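Local coordinates for protein flavodoxin-like domain (Synechococcus elongatus PCC 6301, PDB 3HLY) that probably binds a flavin mononucleotide and takes part in electron transfer, as flavodoxins do, at residues L17-T28 / Y128-G139; S2-Y11 / V30-R38. All coordinates share one frame; numbering follows the deposited sequence.

Interaction 1: residues L17-T28 / Y128-G139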
loop_
_atom_site.group_PDB
_atom_site.type_symbol
_atom_site.label_atom_id
_atom_site.label_comp_id
_atom_site.label_asym_id
_atom_site.label_seq_id
_atom_site.Cartn_x
_atom_site.Cartn_y
_atom_site.Cartn_z
ATOM N N LEU A 17 -10.650 -0.604 1.290
ATOM C CA LEU A 17 -9.788 -1.630 0.727
ATOM C C LEU A 17 -8.570 -1.749 1.646
ATOM O O LEU A 17 -8.150 -2.847 1.998
ATOM C CB LEU A 17 -9.349 -1.230 -0.671
ATOM C CG LEU A 17 -10.481 -1.010 -1.674
ATOM C CD1 LEU A 17 -10.031 -0.055 -2.768
ATOM C CD2 LEU A 17 -10.895 -2.332 -2.236
ATOM N N SER A 18 -8.029 -0.608 2.059
ATOM C CA SER A 18 -6.854 -0.611 2.931
ATOM C C SER A 18 -7.146 -1.277 4.281
ATOM O O SER A 18 -6.290 -1.978 4.816
ATOM C CB SER A 18 -6.307 0.818 3.106
ATOM O OG SER A 18 -7.157 1.646 3.895
ATOM N N GLN A 19 -8.357 -1.094 4.816
ATOM C CA GLN A 19 -8.727 -1.712 6.091
ATOM C C GLN A 19 -8.854 -3.231 5.958
ATOM O O GLN A 19 -8.485 -3.976 6.862
ATOM C CB GLN A 19 -10.061 -1.148 6.591
ATOM C CG GLN A 19 -9.948 0.136 7.374
ATOM C CD GLN A 19 -11.302 0.779 7.618
ATOM O OE1 GLN A 19 -12.342 0.109 7.578
ATOM N NE2 GLN A 19 -11.297 2.080 7.875
ATOM N N ALA A 20 -9.412 -3.675 4.832
ATOM C CA ALA A 20 -9.587 -5.089 4.543
ATOM C C ALA A 20 -8.203 -5.760 4.453
ATOM O O ALA A 20 -8.002 -6.845 4.986
ATOM C CB ALA A 20 -10.335 -5.255 3.231
ATOM N N ILE A 21 -7.258 -5.125 3.777
ATOM C CA ILE A 21 -5.903 -5.688 3.676
ATOM C C ILE A 21 -5.292 -5.680 5.073
ATOM O O ILE A 21 -4.634 -6.649 5.475
ATOM C CB ILE A 21 -5.008 -4.846 2.733
ATOM C CG1 ILE A 21 -5.510 -4.946 1.295
ATOM C CG2 ILE A 21 -3.561 -5.354 2.740
ATOM C CD1 ILE A 21 -4.958 -3.803 0.378
ATOM N N GLY A 22 -5.509 -4.584 5.804
ATOM C CA GLY A 22 -4.973 -4.467 7.154
ATOM C C GLY A 22 -5.509 -5.565 8.076
ATOM O O GLY A 22 -4.778 -6.125 8.887
ATOM N N ARG A 23 -6.795 -5.885 7.947
ATOM C CA ARG A 23 -7.407 -6.938 8.770
ATOM C C ARG A 23 -6.721 -8.283 8.510
ATOM O O ARG A 23 -6.433 -9.048 9.434
ATOM C CB ARG A 23 -8.904 -7.073 8.431
ATOM C CG ARG A 23 -9.854 -6.762 9.554
ATOM C CD ARG A 23 -11.297 -6.771 9.046
ATOM N NE ARG A 23 -11.416 -5.979 7.823
ATOM C CZ ARG A 23 -12.560 -5.599 7.267
ATOM N NH1 ARG A 23 -13.721 -5.928 7.822
ATOM N NH2 ARG A 23 -12.542 -4.895 6.145
ATOM N N GLY A 24 -6.485 -8.580 7.238
ATOM C CA GLY A 24 -5.849 -9.831 6.887
ATOM C C GLY A 24 -4.464 -9.890 7.499
ATOM O O GLY A 24 -4.056 -10.913 8.035
ATOM N N LEU A 25 -3.758 -8.766 7.424
ATOM C CA LEU A 25 -2.415 -8.641 7.950
ATOM C C LEU A 25 -2.255 -8.779 9.456
ATOM O O LEU A 25 -1.303 -9.418 9.901
ATOM C CB LEU A 25 -1.821 -7.306 7.519
ATOM C CG LEU A 25 -1.108 -7.336 6.181
ATOM C CD1 LEU A 25 -0.762 -5.916 5.750
ATOM C CD2 LEU A 25 0.145 -8.218 6.317
ATOM N N VAL A 26 -3.140 -8.167 10.246
ATOM C CA VAL A 26 -2.999 -8.258 11.704
ATOM C C VAL A 26 -3.340 -9.638 12.249
ATOM O O VAL A 26 -2.767 -10.058 13.237
ATOM C CB VAL A 26 -3.850 -7.182 12.470
ATOM C CG1 VAL A 26 -3.334 -5.806 12.158
ATOM C CG2 VAL A 26 -5.319 -7.314 12.113
ATOM N N LYS A 27 -4.264 -10.347 11.603
ATOM C CA LYS A 27 -4.624 -11.696 12.047
ATOM C C LYS A 27 -3.397 -12.608 12.072
ATOM O O LYS A 27 -3.320 -13.536 12.882
ATOM C CB LYS A 27 -5.675 -12.325 11.120
ATOM C CG LYS A 27 -7.059 -11.705 11.207
ATOM C CD LYS A 27 -8.054 -12.503 10.380
ATOM C CE LYS A 27 -9.394 -11.796 10.307
ATOM N NZ LYS A 27 -9.922 -11.480 11.662
ATOM N N THR A 28 -2.438 -12.354 11.186
ATOM C CA THR A 28 -1.245 -13.180 11.139
ATOM C C THR A 28 -0.232 -12.748 12.164
ATOM O O THR A 28 0.812 -13.382 12.284
ATOM C CB THR A 28 -0.528 -13.112 9.794
ATOM O OG1 THR A 28 0.183 -11.871 9.705
ATOM C CG2 THR A 28 -1.530 -13.235 8.654
ATOM N N TYR A 128 -13.291 -7.407 -1.339
ATOM C CA TYR A 128 -12.837 -7.212 0.030
ATOM C C TYR A 128 -12.255 -8.486 0.600
ATOM O O TYR A 128 -11.351 -8.437 1.436
ATOM C CB TYR A 128 -13.973 -6.710 0.920
ATOM C CG TYR A 128 -14.374 -5.294 0.612
ATOM C CD1 TYR A 128 -13.421 -4.280 0.565
ATOM C CD2 TYR A 128 -15.706 -4.965 0.340
ATOM C CE1 TYR A 128 -13.779 -2.978 0.250
ATOM C CE2 TYR A 128 -16.073 -3.659 0.022
ATOM C CZ TYR A 128 -15.106 -2.677 -0.022
ATOM O OH TYR A 128 -15.443 -1.397 -0.355
ATOM N N GLN A 129 -12.766 -9.629 0.146
ATOM C CA GLN A 129 -12.252 -10.913 0.612
ATOM C C GLN A 129 -10.850 -11.098 0.050
ATOM O O GLN A 129 -9.974 -11.630 0.725
ATOM C CB GLN A 129 -13.136 -12.073 0.145
ATOM C CG GLN A 129 -12.657 -13.446 0.615
ATOM C CD GLN A 129 -12.621 -13.571 2.138
ATOM O OE1 GLN A 129 -13.656 -13.489 2.808
ATOM N NE2 GLN A 129 -11.425 -13.764 2.690
ATOM N N GLN A 130 -10.649 -10.657 -1.191
ATOM C CA GLN A 130 -9.352 -10.761 -1.843
ATOM C C GLN A 130 -8.319 -9.846 -1.150
ATOM O O GLN A 130 -7.146 -10.206 -1.019
ATOM C CB GLN A 130 -9.484 -10.409 -3.325
ATOM C CG GLN A 130 -8.194 -10.574 -4.111
ATOM C CD GLN A 130 -8.350 -10.156 -5.553
ATOM O OE1 GLN A 130 -9.428 -9.706 -5.968
ATOM N NE2 GLN A 130 -7.275 -10.289 -6.331
ATOM N N CYS A 131 -8.742 -8.655 -0.747
ATOM C CA CYS A 131 -7.865 -7.753 0.008
ATOM C C CYS A 131 -7.446 -8.432 1.327
ATOM O O CYS A 131 -6.270 -8.398 1.722
ATOM C CB CYS A 131 -8.605 -6.479 0.390
ATOM S SG CYS A 131 -8.869 -5.333 -0.943
ATOM N N GLU A 132 -8.422 -9.010 2.024
ATOM C CA GLU A 132 -8.138 -9.670 3.295
ATOM C C GLU A 132 -7.214 -10.851 3.080
ATOM O O GLU A 132 -6.279 -11.064 3.852
ATOM C CB GLU A 132 -9.421 -10.150 3.968
ATOM C CG GLU A 132 -9.198 -10.735 5.345
ATOM C CD GLU A 132 -10.505 -11.077 6.042
ATOM O OE1 GLU A 132 -10.758 -12.281 6.271
ATOM O OE2 GLU A 132 -11.277 -10.137 6.348
ATOM N N GLU A 133 -7.471 -11.620 2.026
ATOM C CA GLU A 133 -6.628 -12.773 1.736
ATOM C C GLU A 133 -5.221 -12.334 1.337
ATOM O O GLU A 133 -4.255 -13.008 1.657
ATOM C CB GLU A 133 -7.220 -13.623 0.604
ATOM C CG GLU A 133 -6.477 -14.936 0.437
ATOM C CD GLU A 133 -6.638 -15.845 1.654
ATOM O OE1 GLU A 133 -5.712 -16.630 1.946
ATOM O OE2 GLU A 133 -7.700 -15.778 2.311
ATOM N N SER A 134 -5.112 -11.208 0.636
ATOM C CA SER A 134 -3.808 -10.699 0.226
ATOM C C SER A 134 -3.009 -10.310 1.464
ATOM O O SER A 134 -1.795 -10.539 1.515
ATOM C CB SER A 134 -3.955 -9.465 -0.684
ATOM O OG SER A 134 -4.659 -9.776 -1.863
ATOM N N GLY A 135 -3.696 -9.714 2.447
ATOM C CA GLY A 135 -3.038 -9.291 3.684
ATOM C C GLY A 135 -2.578 -10.497 4.475
ATOM O O GLY A 135 -1.498 -10.505 5.061
ATOM N N THR A 136 -3.414 -11.528 4.479
ATOM C CA THR A 136 -3.107 -12.758 5.159
ATOM C C THR A 136 -1.883 -13.406 4.542
ATOM O O THR A 136 -0.981 -13.859 5.251
ATOM C CB THR A 136 -4.291 -13.737 5.064
ATOM O OG1 THR A 136 -5.442 -13.147 5.671
ATOM C CG2 THR A 136 -3.969 -15.040 5.770
ATOM N N ASP A 137 -1.837 -13.424 3.216
ATOM C CA ASP A 137 -0.733 -14.065 2.507
ATOM C C ASP A 137 0.587 -13.346 2.736
ATOM O O ASP A 137 1.619 -13.962 2.973
ATOM C CB ASP A 137 -1.059 -14.138 1.016
ATOM C CG ASP A 137 -2.294 -14.990 0.730
ATOM O OD1 ASP A 137 -3.031 -15.348 1.686
ATOM O OD2 ASP A 137 -2.539 -15.298 -0.454
ATOM N N LEU A 138 0.544 -12.030 2.662
ATOM C CA LEU A 138 1.728 -11.234 2.901
ATOM C C LEU A 138 2.189 -11.498 4.328
ATOM O O LEU A 138 3.370 -11.676 4.578
ATOM C CB LEU A 138 1.393 -9.749 2.723
ATOM C CG LEU A 138 2.436 -8.739 3.194
ATOM C CD1 LEU A 138 3.815 -9.100 2.624
ATOM C CD2 LEU A 138 2.008 -7.335 2.755
ATOM N N GLY A 139 1.237 -11.533 5.253
ATOM C CA GLY A 139 1.547 -11.765 6.654
ATOM C C GLY A 139 2.228 -13.096 6.906
ATOM O O GLY A 139 3.255 -13.176 7.590
HETATM O O HOH W 1 -5.319 -13.443 8.221
#
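The Y128 ring meets L17 and A20 obliquely. L17 CD2 comes to 3.9 Å from Y128 CE1, and the two side chains cross at about a right angle. A20 CB approaches from the opposite side of the ring plane, near CD1. The guanidinium of R23 has its own helix at its edge, with A20 N in its plane. E132 OE2 lies well out of that plane, 4.4 Å from R23 NE, so the two share only a loose attraction of charges.

The centre of the contact is nearly all backbone. G24 and G135 face each other, with G24 C 3.6 Å from G135 C. A CB on either glycine would clash with the opposite helix. The helix axes therefore come within 6.4 Å, crossing at -37°. CA-H...O contacts run both ways, among them G24 CA to E132 O at 3.3 Å and G135 CA to I21 O at 3.6 Å. C131 CB wedges between A20 CB and I21 CG1. E132 CG, anti to the backbone N (chi1 -175°), lies against G24 CA, and the side chain sits as a knob among A20, R23, G24 and K27. Near the far end a water donates to G24 O and also bonds T136 OG1. T28 OG1 bonds L25 O at 2.9 Å, while its CG2 meets T136 O.

This is a glycine-mediated close helix packing, joining helices 14-27 and 125-144 on one side of the sheet of a flavodoxin-like alpha/beta fold.

Interaction 2: residues S2-Y11 / V30-R38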
loop_
_atom_site.group_PDB
_atom_site.type_symbol
_atom_site.label_atom_id
_atom_site.label_comp_id
_atom_site.label_asym_id
_atom_site.label_seq_id
_atom_site.Cartn_x
_atom_site.Cartn_y
_atom_site.Cartn_z
ATOM N N SER A 2 7.646 -4.818 10.058
ATOM C CA SER A 2 6.196 -4.495 10.000
ATOM C C SER A 2 5.799 -4.082 8.588
ATOM O O SER A 2 6.639 -4.007 7.686
ATOM C CB SER A 2 5.866 -3.354 10.962
ATOM O OG SER A 2 6.536 -2.163 10.577
ATOM N N VAL A 3 4.510 -3.821 8.401
ATOM C CA VAL A 3 4.024 -3.406 7.101
ATOM C C VAL A 3 3.382 -2.019 7.191
ATOM O O VAL A 3 2.594 -1.743 8.085
ATOM C CB VAL A 3 3.019 -4.431 6.549
ATOM C CG1 VAL A 3 2.487 -3.974 5.195
ATOM C CG2 VAL A 3 3.700 -5.785 6.409
ATOM N N LEU A 4 3.759 -1.140 6.279
ATOM C CA LEU A 4 3.206 0.201 6.261
ATOM C C LEU A 4 2.133 0.257 5.194
ATOM O O LEU A 4 2.393 -0.059 4.046
ATOM C CB LEU A 4 4.282 1.228 5.915
ATOM C CG LEU A 4 3.785 2.640 5.548
ATOM C CD1 LEU A 4 3.154 3.325 6.772
ATOM C CD2 LEU A 4 4.942 3.468 5.039
ATOM N N ILE A 5 0.932 0.664 5.574
ATOM C CA ILE A 5 -0.141 0.802 4.601
ATOM C C ILE A 5 -0.410 2.292 4.431
ATOM O O ILE A 5 -0.776 2.988 5.384
ATOM C CB ILE A 5 -1.421 0.087 5.059
ATOM C CG1 ILE A 5 -1.130 -1.411 5.220
ATOM C CG2 ILE A 5 -2.531 0.289 4.035
ATOM C CD1 ILE A 5 -2.346 -2.243 5.589
ATOM N N GLY A 6 -0.180 2.786 3.220
ATOM C CA GLY A 6 -0.403 4.190 2.934
ATOM C C GLY A 6 -1.524 4.372 1.928
ATOM O O GLY A 6 -1.644 3.602 0.971
ATOM N N TYR A 7 -2.360 5.382 2.148
ATOM C CA TYR A 7 -3.477 5.661 1.245
ATOM C C TYR A 7 -3.984 7.073 1.470
ATOM O O TYR A 7 -3.471 7.792 2.320
ATOM C CB TYR A 7 -4.629 4.678 1.483
ATOM C CG TYR A 7 -5.122 4.659 2.909
ATOM C CD1 TYR A 7 -4.366 4.059 3.916
ATOM C CD2 TYR A 7 -6.325 5.276 3.266
ATOM C CE1 TYR A 7 -4.786 4.076 5.238
ATOM C CE2 TYR A 7 -6.757 5.299 4.598
ATOM C CZ TYR A 7 -5.977 4.694 5.576
ATOM O OH TYR A 7 -6.379 4.697 6.892
ATOM N N LEU A 8 -4.994 7.470 0.702
ATOM C CA LEU A 8 -5.574 8.797 0.863
ATOM C C LEU A 8 -6.913 8.686 1.570
ATOM O O LEU A 8 -7.782 7.914 1.166
ATOM C CB LEU A 8 -5.779 9.490 -0.491
ATOM C CG LEU A 8 -4.568 10.102 -1.193
ATOM C CD1 LEU A 8 -3.684 8.997 -1.737
ATOM C CD2 LEU A 8 -5.043 10.995 -2.334
ATOM N N SER A 9 -7.082 9.463 2.628
ATOM C CA SER A 9 -8.335 9.438 3.355
ATOM C C SER A 9 -9.475 9.831 2.441
ATOM O O SER A 9 -9.398 10.823 1.727
ATOM C CB SER A 9 -8.291 10.400 4.539
ATOM O OG SER A 9 -7.573 9.831 5.618
ATOM N N ASP A 10 -10.531 9.033 2.461
ATOM C CA ASP A 10 -11.726 9.301 1.685
ATOM C C ASP A 10 -11.563 9.480 0.178
ATOM O O ASP A 10 -12.297 10.255 -0.434
ATOM C CB ASP A 10 -12.447 10.514 2.284
ATOM C CG ASP A 10 -12.690 10.356 3.777
ATOM O OD1 ASP A 10 -12.875 9.202 4.217
ATOM O OD2 ASP A 10 -12.701 11.370 4.516
ATOM N N TYR A 11 -10.611 8.766 -0.416
ATOM C CA TYR A 11 -10.404 8.806 -1.860
ATOM C C TYR A 11 -10.887 7.465 -2.395
ATOM O O TYR A 11 -10.313 6.422 -2.084
ATOM C CB TYR A 11 -8.925 8.981 -2.216
ATOM C CG TYR A 11 -8.687 9.051 -3.708
ATOM C CD1 TYR A 11 -7.670 8.311 -4.308
ATOM C CD2 TYR A 11 -9.499 9.843 -4.527
ATOM C CE1 TYR A 11 -7.469 8.352 -5.686
ATOM C CE2 TYR A 11 -9.307 9.892 -5.905
ATOM C CZ TYR A 11 -8.295 9.141 -6.478
ATOM O OH TYR A 11 -8.129 9.145 -7.843
ATOM N N VAL A 30 1.263 -9.635 12.217
ATOM C CA VAL A 30 2.177 -8.600 11.741
ATOM C C VAL A 30 1.680 -7.255 12.279
ATOM O O VAL A 30 0.473 -7.060 12.408
ATOM C CB VAL A 30 2.192 -8.534 10.208
ATOM C CG1 VAL A 30 2.985 -7.319 9.750
ATOM C CG2 VAL A 30 2.796 -9.817 9.648
ATOM N N ALA A 31 2.597 -6.352 12.616
ATOM C CA ALA A 31 2.217 -5.025 13.112
ATOM C C ALA A 31 1.982 -4.111 11.917
ATOM O O ALA A 31 2.893 -3.867 11.133
ATOM C CB ALA A 31 3.317 -4.433 13.988
ATOM N N VAL A 32 0.767 -3.590 11.792
ATOM C CA VAL A 32 0.453 -2.724 10.671
ATOM C C VAL A 32 0.472 -1.242 11.006
ATOM O O VAL A 32 -0.157 -0.798 11.970
ATOM C CB VAL A 32 -0.920 -3.073 10.108
ATOM C CG1 VAL A 32 -1.234 -2.191 8.913
ATOM C CG2 VAL A 32 -0.943 -4.547 9.746
ATOM N N GLU A 33 1.192 -0.471 10.207
ATOM C CA GLU A 33 1.244 0.960 10.445
ATOM C C GLU A 33 0.531 1.682 9.311
ATOM O O GLU A 33 0.960 1.644 8.161
ATOM C CB GLU A 33 2.702 1.415 10.579
ATOM C CG GLU A 33 2.878 2.876 10.934
ATOM C CD GLU A 33 4.231 3.152 11.569
ATOM O OE1 GLU A 33 5.266 2.748 10.994
ATOM O OE2 GLU A 33 4.259 3.781 12.648
HETATM N N MSE A 34 -0.579 2.325 9.654
HETATM C CA MSE A 34 -1.392 3.045 8.684
HETATM C C MSE A 34 -1.022 4.520 8.665
HETATM O O MSE A 34 -0.788 5.129 9.703
HETATM C CB MSE A 34 -2.861 2.892 9.039
HETATM C CG MSE A 34 -3.182 1.510 9.540
HETATM SE SE MSE A 34 -4.831 0.889 8.816
HETATM C CE MSE A 34 -4.227 0.449 7.040
ATOM N N VAL A 35 -0.994 5.078 7.468
ATOM C CA VAL A 35 -0.639 6.467 7.267
ATOM C C VAL A 35 -1.567 7.081 6.231
ATOM O O VAL A 35 -1.946 6.419 5.269
ATOM C CB VAL A 35 0.837 6.558 6.798
ATOM C CG1 VAL A 35 1.100 7.879 6.104
ATOM C CG2 VAL A 35 1.764 6.389 7.995
ATOM N N ASP A 36 -1.956 8.335 6.457
ATOM C CA ASP A 36 -2.822 9.060 5.540
ATOM C C ASP A 36 -1.871 9.982 4.789
ATOM O O ASP A 36 -1.299 10.899 5.376
ATOM C CB ASP A 36 -3.848 9.891 6.313
ATOM C CG ASP A 36 -4.812 10.643 5.404
ATOM O OD1 ASP A 36 -4.742 10.489 4.163
ATOM O OD2 ASP A 36 -5.658 11.396 5.944
ATOM N N LEU A 37 -1.702 9.731 3.495
ATOM C CA LEU A 37 -0.791 10.519 2.675
ATOM C C LEU A 37 -1.178 12.005 2.597
ATOM O O LEU A 37 -0.314 12.875 2.449
ATOM C CB LEU A 37 -0.711 9.887 1.287
ATOM C CG LEU A 37 -0.360 8.383 1.350
ATOM C CD1 LEU A 37 -0.335 7.791 -0.042
ATOM C CD2 LEU A 37 0.990 8.183 2.037
ATOM N N ARG A 38 -2.473 12.287 2.709
ATOM C CA ARG A 38 -2.976 13.653 2.665
ATOM C C ARG A 38 -2.498 14.486 3.842
ATOM O O ARG A 38 -2.480 15.711 3.752
ATOM C CB ARG A 38 -4.502 13.693 2.718
ATOM C CG ARG A 38 -5.276 13.106 1.574
ATOM C CD ARG A 38 -6.746 13.327 1.882
ATOM N NE ARG A 38 -7.646 12.631 0.974
ATOM C CZ ARG A 38 -7.999 13.081 -0.222
ATOM N NH1 ARG A 38 -7.526 14.240 -0.669
ATOM N NH2 ARG A 38 -8.840 12.372 -0.965
#
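Strands 3-7 and 32-36 are the two parallel strands of a right-handed beta-alpha-beta crossover, joined through helix 14-27. I5 sits at the middle of the ladder. I5 N donates to E33 O at 2.8 Å and I5 O accepts from V35 N. E33 N to V3 O is almost straight, with 175° at the hydrogen, and L37 N to Y7 O closes the ladder.

On the face that carries V3, I5 and Y7, I5 CD1 packs on V32 CG1 at 3.5 Å. The selenomethionine M34 lies alongside I5 and points the same way. Its chain bends at chi2 and chi3, which brings CE to 3.5 Å from I5 CB and near Y7 CE1. On the other face L4 CD1 touches V35 CG2 at 3.6 Å.

Strand 32-36 is an edge strand of the five-stranded parallel sheet, and strand 3-7 continues the pairing to strand 54-58. Past the carboxyl ends of both strands, polar side chains take over. D36 CG stands anti to the backbone N (chi1 -178°), which carries the carboxylate towards S9. S9 N and R38 N reach D36 OD1 from opposite faces of the carboxylate, at 3.0 and 3.2 Å; the second bond makes an Asx turn. An alanine in place of D36 would leave both backbone N-H groups without this acceptor and would probably let the 8-11 turn shift against strand 32-36. R38 NE donates to S9 O at 2.6 Å, in the carbonyl plane and on a lone pair. NH2 adds a weak bond to the same oxygen. L8 CD2 lies over the centre of one guanidinium face, and Y11 CB approaches NH2.

How the interactions relate
Both interactions use the crossover formed by strand 3-7, helix 14-27 and strand 32-36. Interaction 2 pairs its two strands; interaction 1 packs its helix against helix 125-144. The two meet directly: L25 and V26 pack on V32, and S18 touches Y7. Interaction 1 is mostly buried and rests on close backbone packing, CA-H...O contacts and small apolar groups, with charged side chains at its rim. Interaction 2 is only partly buried, since strand 32-36 lies at the sheet edge. It is held by a ladder of backbone hydrogen bonds, with bonds to the D36 carboxylate and from the R38 guanidinium at its carboxyl end.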